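Local coordinates for protein adenosylmethionine-8-amino-7-oxononanoate aminotransferase (Methanocaldococcus jannaschii, PDB 6ZHK) that probably transfers the amino group of S-adenosyl-L-methionine to 8-amino-7-oxononanoate in biotin biosynthesis, using pyridoxal 5'-phosphate as cofactor, at residues 103-108 with 114-119; 126-131 with 311-316; 279-284 with 297-302. All coordinates share one frame; numbering follows the deposited sequence. Where two conformers were deposited one is given.

Interaction 1: residues 103-108 with 114-119; sequences KKLVDI and TKVFYS. With MG (magnesium ion), chain C.
V106, late in helix 96-108, packs on T114 and V116 where the chain turns back into strand 115-119. This is a helix-against-sheet layer of the large domain of fold-type I aminotransferases, with 115-119 one of the two outermost strands within the chain's seven-stranded mixed sheet. The helix and strand axes run obliquely at 129° and approach to 8.2 Å. From CB of V106 the two methyls part company. V106 CG1, anti to the backbone N (chi1 166°), rests on T114 CA at 3.8 Å. V106 CG2 turns the other way, over the carbonyl of T114, and meets V116 CG2 at 3.7 Å, methyl on methyl. One residue earlier in the helix, L105 lays its CB near the same V116 methyl and reaches with CD1 to Y118 CE1, 4.1 Å away, obliquely to the ring. While V116 CG2 faces the helix, V116 CG1 lies 3.6 Å above one face of the Y118 ring of its own strand, offset toward the rim. The hydroxyl of that ring is held by S98 O, about two turns before L105 in helix 96-108. On the strand side, T114 and K115 both face T315 and form a classic beta bulge. The backbone of V106 has a second task: its O binds magnesium at 2.2 Å, beside a water, T109 OG1 and the carbonyl oxygens of P110 and L113.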
loop_
_atom_site.group_PDB
_atom_site.type_symbol
_atom_site.label_atom_id
_atom_site.label_comp_id
_atom_site.label_asym_id
_atom_site.label_seq_id
_atom_site.Cartn_x
_atom_site.Cartn_y
_atom_site.Cartn_z
ATOM N N LYS A 103 2.441 9.232 -19.074
ATOM C CA LYS A 103 2.631 10.409 -19.917
ATOM C C LYS A 103 1.680 11.534 -19.474
ATOM O O LYS A 103 2.068 12.694 -19.417
ATOM C CB LYS A 103 2.415 10.026 -21.376
ATOM C CG LYS A 103 2.449 11.232 -22.345
ATOM C CD LYS A 103 2.597 10.776 -23.804
ATOM C CE LYS A 103 2.404 11.891 -24.823
ATOM N NZ LYS A 103 2.989 13.159 -24.348
ATOM N N LYS A 104 0.425 11.217 -19.178
ATOM C CA LYS A 104 -0.484 12.279 -18.769
ATOM C C LYS A 104 -0.015 12.947 -17.477
ATOM O O LYS A 104 -0.119 14.165 -17.323
ATOM C CB LYS A 104 -1.896 11.741 -18.532
ATOM C CG LYS A 104 -2.685 11.260 -19.750
ATOM C CD LYS A 104 -2.942 12.285 -20.842
ATOM C CE LYS A 104 -4.107 11.849 -21.734
ATOM N NZ LYS A 104 -3.977 12.472 -23.067
ATOM N N LEU A 105 0.433 12.142 -16.500
ATOM C CA LEU A 105 0.885 12.665 -15.209
ATOM C C LEU A 105 2.108 13.567 -15.377
ATOM O O LEU A 105 2.142 14.612 -14.755
ATOM C CB LEU A 105 1.209 11.510 -14.243
ATOM C CG LEU A 105 -0.036 10.820 -13.691
ATOM C CD1 LEU A 105 0.331 9.545 -12.927
ATOM C CD2 LEU A 105 -0.908 11.744 -12.848
ATOM N N VAL A 106 3.079 13.185 -16.233
ATOM C CA VAL A 106 4.262 13.996 -16.465
ATOM C C VAL A 106 3.821 15.329 -17.085
ATOM O O VAL A 106 4.316 16.397 -16.657
ATOM C CB VAL A 106 5.298 13.197 -17.298
ATOM C CG1 VAL A 106 6.414 14.071 -17.887
ATOM C CG2 VAL A 106 5.941 12.051 -16.439
ATOM N N ASP A 107 2.901 15.209 -18.074
ATOM C CA ASP A 107 2.433 16.384 -18.829
ATOM C C ASP A 107 1.644 17.353 -17.951
ATOM O O ASP A 107 1.719 18.545 -18.191
ATOM C CB ASP A 107 1.638 16.000 -20.091
ATOM C CG ASP A 107 2.515 15.407 -21.180
ATOM O OD1 ASP A 107 3.807 15.528 -21.067
ATOM O OD2 ASP A 107 1.941 14.786 -22.091
ATOM N N ILE A 108 0.851 16.883 -16.977
ATOM C CA ILE A 108 0.089 17.857 -16.202
ATOM C C ILE A 108 0.839 18.382 -14.991
ATOM O O ILE A 108 0.330 19.276 -14.331
ATOM C CB ILE A 108 -1.264 17.337 -15.716
ATOM C CG1 ILE A 108 -1.070 16.064 -14.899
ATOM C CG2 ILE A 108 -2.249 17.178 -16.866
ATOM C CD1 ILE A 108 -2.367 15.612 -14.293
ATOM N N THR A 114 9.382 14.538 -14.403
ATOM C CA THR A 114 9.462 13.873 -15.689
ATOM C C THR A 114 9.411 12.356 -15.546
ATOM O O THR A 114 9.469 11.645 -16.561
ATOM C CB THR A 114 10.781 14.247 -16.379
ATOM O OG1 THR A 114 11.820 14.083 -15.420
ATOM C CG2 THR A 114 10.795 15.690 -16.846
ATOM N N LYS A 115 9.382 11.839 -14.321
ATOM C CA LYS A 115 9.422 10.371 -14.188
ATOM C C LYS A 115 8.363 9.958 -13.171
ATOM O O LYS A 115 8.084 10.735 -12.254
ATOM C CB LYS A 115 10.786 9.917 -13.676
ATOM C CG LYS A 115 11.929 10.128 -14.704
ATOM C CD LYS A 115 11.750 9.228 -15.909
ATOM C CE LYS A 115 12.887 9.317 -16.916
ATOM N NZ LYS A 115 12.663 10.439 -17.857
ATOM N N VAL A 116 7.797 8.757 -13.338
ATOM C CA VAL A 116 6.638 8.331 -12.551
ATOM C C VAL A 116 6.948 6.938 -11.997
ATOM O O VAL A 116 7.270 6.053 -12.792
ATOM C CB VAL A 116 5.347 8.248 -13.430
ATOM C CG1 VAL A 116 4.225 7.531 -12.679
ATOM C CG2 VAL A 116 4.899 9.637 -13.817
ATOM N N PHE A 117 6.887 6.783 -10.665
ATOM C CA PHE A 117 7.017 5.474 -10.046
ATOM C C PHE A 117 5.691 5.226 -9.330
ATOM O O PHE A 117 5.340 5.959 -8.397
ATOM C CB PHE A 117 8.168 5.514 -9.010
ATOM C CG PHE A 117 8.572 4.142 -8.559
ATOM C CD1 PHE A 117 7.754 3.392 -7.720
ATOM C CD2 PHE A 117 9.752 3.597 -9.030
ATOM C CE1 PHE A 117 8.095 2.073 -7.390
ATOM C CE2 PHE A 117 10.121 2.301 -8.675
ATOM C CZ PHE A 117 9.270 1.534 -7.904
ATOM N N TYR A 118 4.989 4.134 -9.678
ATOM C CA TYR A 118 3.648 3.919 -9.162
ATOM C C TYR A 118 3.659 3.081 -7.889
ATOM O O TYR A 118 4.543 2.272 -7.682
ATOM C CB TYR A 118 2.843 3.066 -10.147
ATOM C CG TYR A 118 2.444 3.818 -11.423
ATOM C CD1 TYR A 118 1.511 4.848 -11.364
ATOM C CD2 TYR A 118 2.961 3.454 -12.674
ATOM C CE1 TYR A 118 1.106 5.501 -12.533
ATOM C CE2 TYR A 118 2.554 4.080 -13.841
ATOM C CZ TYR A 118 1.653 5.128 -13.759
ATOM O OH TYR A 118 1.205 5.777 -14.875
ATOM N N SER A 119 2.618 3.261 -7.068
ATOM C CA SER A 119 2.356 2.437 -5.898
ATOM C C SER A 119 0.847 2.502 -5.641
ATOM O O SER A 119 0.103 3.030 -6.480
ATOM C CB SER A 119 3.158 2.894 -4.684
ATOM O OG SER A 119 2.869 4.232 -4.320
HETATM MG MG MG C . 5.833 17.156 -15.246
HETATM O O HOH W 1 6.806 17.510 -17.101
#

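Interaction 2: residues 126-131 with 311-316; sequences VEIAIK and AATLTT
T313 offers a branched tip to I128 and A129, and no ring takes part: the flat group at this contact is the carbonyl of A125. That carbonyl, one residue ahead of 126-131 on the same helix, takes a hydrogen bond from T313 OG1, so the buried hydroxyl is satisfied by the helix it packs on. Two further flat groups lie outside the contact. At the far end of the strand, T315 OG1 donates to T316 O at 3.1 Å, with the donor tilted 30° from the carbonyl plane. The carboxylate of E127, on a different side of the helix, is gripped at both oxygens: OE2 by T159 OG1 and A162 N, OE1 by V160 N of the second subunit.

Across the contact itself the two branches of T313 divide the work. With chi1 at -54°, OG1 lies beside the backbone N and CG2 anti to it. T313 OG1 approaches I128 from the side, 4.0 Å from I128 CB and equally far from I128 CG2. T313 CG2 meets A129 CB, again at 4.0 Å, and the small alanine lets the methyl come as near to A129 CA. The fit is a single threonine set against consecutive helix residues.

Such helix-on-sheet packing is the basic layer of the fold-type I large domain. The side chain of I128 lies about 6 Å from G336, predicted to bind substrate, which places the layer near the active site. Strand 311-315 runs antiparallel to both its neighbours, bonded by T313 to F117 of strand 115-119 and by A312 and L314 to L299 and L297 of strand 296-299. Helix 122-140 spans all three, I128 touching F117 and S119 while A129 reaches I296 and C298.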
loop_
_atom_site.group_PDB
_atom_site.type_symbol
_atom_site.label_atom_id
_atom_site.label_comp_id
_atom_site.label_asym_id
_atom_site.label_seq_id
_atom_site.Cartn_x
_atom_site.Cartn_y
_atom_site.Cartn_z
ATOM N N VAL A 126 5.227 8.043 -0.245
ATOM C CA VAL A 126 6.176 8.774 0.600
ATOM C C VAL A 126 7.354 7.860 1.007
ATOM O O VAL A 126 8.500 8.258 0.992
ATOM C CB VAL A 126 5.395 9.322 1.815
ATOM C CG1 VAL A 126 6.338 9.659 2.950
ATOM C CG2 VAL A 126 4.548 10.517 1.435
ATOM N N GLU A 127 7.112 6.566 1.304
ATOM C CA GLU A 127 8.199 5.650 1.632
ATOM C C GLU A 127 9.141 5.512 0.432
ATOM O O GLU A 127 10.355 5.416 0.562
ATOM C CB GLU A 127 7.636 4.249 1.914
ATOM C CG GLU A 127 6.783 4.171 3.190
ATOM C CD GLU A 127 7.464 3.582 4.411
ATOM O OE1 GLU A 127 8.649 3.173 4.278
ATOM O OE2 GLU A 127 6.815 3.557 5.500
ATOM N N ILE A 128 8.588 5.575 -0.774
ATOM C CA ILE A 128 9.391 5.436 -1.965
ATOM C C ILE A 128 10.197 6.714 -2.174
ATOM O O ILE A 128 11.393 6.639 -2.535
ATOM C CB ILE A 128 8.484 5.130 -3.184
ATOM C CG1 ILE A 128 7.944 3.695 -3.068
ATOM C CG2 ILE A 128 9.239 5.357 -4.506
ATOM C CD1 ILE A 128 6.715 3.463 -4.025
ATOM N N ALA A 129 9.550 7.858 -1.939
ATOM C CA ALA A 129 10.246 9.138 -2.011
ATOM C C ALA A 129 11.424 9.122 -1.019
ATOM O O ALA A 129 12.520 9.576 -1.331
ATOM C CB ALA A 129 9.299 10.295 -1.722
ATOM N N ILE A 130 11.174 8.683 0.210
ATOM C CA ILE A 130 12.224 8.630 1.230
ATOM C C ILE A 130 13.398 7.805 0.685
ATOM O O ILE A 130 14.552 8.208 0.839
ATOM C CB ILE A 130 11.652 8.060 2.572
ATOM C CG1 ILE A 130 10.829 9.113 3.310
ATOM C CG2 ILE A 130 12.721 7.435 3.483
ATOM C CD1 ILE A 130 9.999 8.469 4.471
ATOM N N LYS A 131 13.105 6.613 0.141
ATOM C CA LYS A 131 14.139 5.674 -0.245
ATOM C C LYS A 131 14.906 6.195 -1.444
ATOM O O LYS A 131 16.122 6.065 -1.494
ATOM C CB LYS A 131 13.612 4.260 -0.463
ATOM C CG LYS A 131 12.995 3.626 0.794
ATOM C CD LYS A 131 12.429 2.259 0.489
ATOM C CE LYS A 131 13.354 1.355 -0.343
ATOM N NZ LYS A 131 12.767 -0.010 -0.477
ATOM N N ALA A 311 -1.335 5.356 -6.157
ATOM C CA ALA A 311 -0.496 6.480 -5.800
ATOM C C ALA A 311 0.676 6.569 -6.778
ATOM O O ALA A 311 0.914 5.657 -7.574
ATOM C CB ALA A 311 -0.088 6.369 -4.372
ATOM N N ALA A 312 1.347 7.729 -6.787
ATOM C CA ALA A 312 2.525 7.903 -7.643
ATOM C C ALA A 312 3.565 8.785 -6.960
ATOM O O ALA A 312 3.224 9.714 -6.199
ATOM C CB ALA A 312 2.069 8.580 -8.932
ATOM N N THR A 313 4.843 8.487 -7.220
ATOM C CA THR A 313 5.907 9.370 -6.774
ATOM C C THR A 313 6.602 9.882 -8.036
ATOM O O THR A 313 7.125 9.107 -8.818
ATOM C CB THR A 313 6.913 8.551 -5.931
ATOM O OG1 THR A 313 6.176 7.897 -4.882
ATOM C CG2 THR A 313 8.016 9.418 -5.366
ATOM N N LEU A 314 6.554 11.185 -8.261
ATOM C CA LEU A 314 7.169 11.734 -9.449
ATOM C C LEU A 314 8.506 12.401 -9.067
ATOM O O LEU A 314 8.589 13.067 -8.038
ATOM C CB LEU A 314 6.203 12.804 -10.009
ATOM C CG LEU A 314 5.222 12.253 -11.024
ATOM C CD1 LEU A 314 4.180 11.314 -10.391
ATOM C CD2 LEU A 314 4.661 13.338 -11.942
ATOM N N THR A 315 9.527 12.278 -9.933
ATOM C CA THR A 315 10.849 12.837 -9.655
ATOM C C THR A 315 11.408 13.520 -10.923
ATOM O O THR A 315 10.836 13.410 -12.030
ATOM C CB THR A 315 11.868 11.772 -9.192
ATOM O OG1 THR A 315 12.271 11.041 -10.348
ATOM C CG2 THR A 315 11.286 10.723 -8.269
ATOM N N THR A 316 12.512 14.229 -10.703
ATOM C CA THR A 316 13.335 14.883 -11.703
ATOM C C THR A 316 14.180 13.823 -12.386
ATOM O O THR A 316 14.324 12.726 -11.852
ATOM C CB THR A 316 14.249 15.923 -11.055
ATOM O OG1 THR A 316 15.084 15.189 -10.143
ATOM C CG2 THR A 316 13.444 16.998 -10.355
#

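Interaction 3: residues 279-284 with 297-302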
loop_
_atom_site.group_PDB
_atom_site.type_symbol
_atom_site.label_atom_id
_atom_site.label_comp_id
_atom_site.label_asym_id
_atom_site.label_seq_id
_atom_site.Cartn_x
_atom_site.Cartn_y
_atom_site.Cartn_z
ATOM N N LYS A 279 -6.209 24.777 -6.872
ATOM C CA LYS A 279 -5.348 24.623 -8.036
ATOM C C LYS A 279 -5.186 23.131 -8.307
ATOM O O LYS A 279 -5.394 22.354 -7.389
ATOM C CB LYS A 279 -3.940 25.051 -7.641
ATOM C CG LYS A 279 -3.705 26.546 -7.545
ATOM C CD LYS A 279 -2.228 26.730 -7.343
ATOM C CE LYS A 279 -1.879 27.952 -6.536
ATOM N NZ LYS A 279 -0.516 28.378 -6.933
ATOM N N MET A 280 -4.704 22.747 -9.505
ATOM C CA MET A 280 -4.557 21.336 -9.814
ATOM C C MET A 280 -3.604 20.655 -8.803
ATOM O O MET A 280 -3.894 19.551 -8.290
ATOM C CB MET A 280 -4.064 21.112 -11.240
ATOM C CG MET A 280 -4.144 19.627 -11.634
ATOM S SD MET A 280 -5.895 18.962 -11.669
ATOM C CE MET A 280 -5.564 17.420 -12.528
ATOM N N PHE A 281 -2.446 21.289 -8.560
ATOM C CA PHE A 281 -1.463 20.856 -7.560
ATOM C C PHE A 281 -0.973 22.109 -6.870
ATOM O O PHE A 281 -0.865 23.161 -7.522
ATOM C CB PHE A 281 -0.244 20.204 -8.228
ATOM C CG PHE A 281 -0.615 19.023 -9.080
ATOM C CD1 PHE A 281 -0.974 17.821 -8.480
ATOM C CD2 PHE A 281 -0.651 19.126 -10.471
ATOM C CE1 PHE A 281 -1.366 16.745 -9.275
ATOM C CE2 PHE A 281 -1.010 18.046 -11.277
ATOM C CZ PHE A 281 -1.390 16.849 -10.667
ATOM N N PHE A 282 -0.715 21.998 -5.562
ATOM C CA PHE A 282 -0.074 23.105 -4.844
ATOM C C PHE A 282 1.188 23.559 -5.562
ATOM O O PHE A 282 1.431 24.769 -5.703
ATOM C CB PHE A 282 0.176 22.804 -3.368
ATOM C CG PHE A 282 0.608 24.032 -2.600
ATOM C CD1 PHE A 282 -0.319 24.976 -2.179
ATOM C CD2 PHE A 282 1.957 24.293 -2.405
ATOM C CE1 PHE A 282 0.102 26.119 -1.489
ATOM C CE2 PHE A 282 2.385 25.466 -1.779
ATOM C CZ PHE A 282 1.451 26.359 -1.290
ATOM N N CYS A 283 1.963 22.585 -6.062
ATOM C CA CYS A 283 3.232 22.918 -6.719
ATOM C C CYS A 283 3.075 23.573 -8.104
ATOM O O CYS A 283 4.096 23.950 -8.690
ATOM C CB CYS A 283 4.174 21.716 -6.716
ATOM S SG CYS A 283 3.609 20.385 -7.778
ATOM N N ASP A 284 1.826 23.780 -8.600
ATOM C CA ASP A 284 1.572 24.619 -9.760
ATOM C C ASP A 284 1.673 26.090 -9.347
ATOM O O ASP A 284 0.681 26.795 -9.259
ATOM C CB ASP A 284 0.156 24.476 -10.339
ATOM C CG ASP A 284 -0.060 23.162 -11.076
ATOM O OD1 ASP A 284 0.949 22.524 -11.480
ATOM O OD2 ASP A 284 -1.241 22.793 -11.279
ATOM N N LEU A 297 7.531 14.668 -5.878
ATOM C CA LEU A 297 6.120 14.975 -5.652
ATOM C C LEU A 297 5.410 13.640 -5.391
ATOM O O LEU A 297 5.480 12.767 -6.245
ATOM C CB LEU A 297 5.543 15.628 -6.916
ATOM C CG LEU A 297 4.006 15.877 -6.880
ATOM C CD1 LEU A 297 3.696 16.864 -5.741
ATOM C CD2 LEU A 297 3.506 16.382 -8.235
ATOM N N CYS A 298 4.644 13.543 -4.278
ATOM C CA CYS A 298 3.877 12.345 -3.975
ATOM C C CYS A 298 2.390 12.631 -4.215
ATOM O O CYS A 298 1.907 13.661 -3.791
ATOM C CB CYS A 298 4.053 11.934 -2.526
ATOM S SG CYS A 298 5.813 11.593 -2.212
ATOM N N LEU A 299 1.689 11.728 -4.922
ATOM C CA LEU A 299 0.260 11.854 -5.248
ATOM C C LEU A 299 -0.484 10.585 -4.833
ATOM O O LEU A 299 0.091 9.518 -4.699
ATOM C CB LEU A 299 0.115 12.012 -6.753
ATOM C CG LEU A 299 0.874 13.199 -7.364
ATOM C CD1 LEU A 299 0.728 13.224 -8.878
ATOM C CD2 LEU A 299 0.343 14.491 -6.754
ATOM N N GLY A 300 -1.795 10.720 -4.615
ATOM C CA GLY A 300 -2.597 9.582 -4.200
ATOM C C GLY A 300 -4.058 10.061 -4.111
ATOM O O GLY A 300 -4.426 11.073 -4.714
ATOM N N LYS A 301 -4.863 9.366 -3.305
ATOM C CA LYS A 301 -6.248 9.706 -2.991
ATOM C C LYS A 301 -7.021 10.056 -4.248
ATOM O O LYS A 301 -7.477 9.138 -4.893
ATOM C CB LYS A 301 -6.380 10.828 -1.950
ATOM C CG LYS A 301 -6.064 10.427 -0.528
ATOM C CD LYS A 301 -6.071 11.614 0.463
ATOM C CE LYS A 301 -5.511 11.277 1.827
ATOM N NZ LYS A 301 -6.414 10.363 2.534
ATOM N N GLY A 302 -7.121 11.362 -4.599
ATOM C CA GLY A 302 -8.008 11.791 -5.680
ATOM C C GLY A 302 -7.550 11.382 -7.088
ATOM O O GLY A 302 -8.272 11.599 -8.058
#
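F281 sets the CE1 corner of its ring against L299 CD2, 3.8 Å away, with CD1 of the ring only slightly farther from the same methyl. The two side chains cross at about a right angle, and the leucine methyl comes in obliquely to the ring. In the plane of that ring, at its edge, stands D284 OD1, while F274 adds an edge-to-face ring contact from outside. Beside this pair, C283 SG is placed between the backbone N and the carbonyl carbon (chi1 69°) and nestles against both methyls of L297, 4.0 Å from CD2 and 4.1 Å from CD1.

Two neighbouring apolar contacts thus fasten an irregular loop to strand 296-299, one of the inner strands of the mixed sheet in the fold-type I large domain. L297 and L299 both turn toward the loop, whereas C298 between them packs on helix 122-140. The loop is shaped by a type I beta turn from F281 to D284, closed by D284 N to F281 O at 3.0 Å. K279 NZ adds a bond to D284 O at 3.1 Å, reaching it from above the carbonyl plane, and F281 N makes a weak one to D284 OD2. The carboxylate of E269 takes the N-H groups of F282 and C283, one on each oxygen.

Past the strand the chain reaches K301, the lysine predicted to carry pyridoxal phosphate, which is not attached here. Its NZ bonds to I62 O and to T338 OG1 of the second subunit, and its carbonyl oxygen to Y339 OH of that same subunit.

All three contacts belong to one seven-stranded mixed sheet, in which strands 115-119, 311-315 and 296-299 lie side by side. Their centres are 11 to 13 Å apart. Interaction 1 closes before the other two open, and interaction 3 is nested inside the long loop that interaction 2 closes. Helix 122-140 follows strand 115-119 directly, carrying the chain from interaction 1 to interaction 2, and S119 packs on I128. Interaction 3 meets interaction 1 where F281 CE2 lies 3.6 Å from I108 O. The strand of interaction 3 leads directly to the predicted cofactor lysine. Interactions 1 and 2 touch the second subunit of the homodimer, and so does K301 at the end of 297-302.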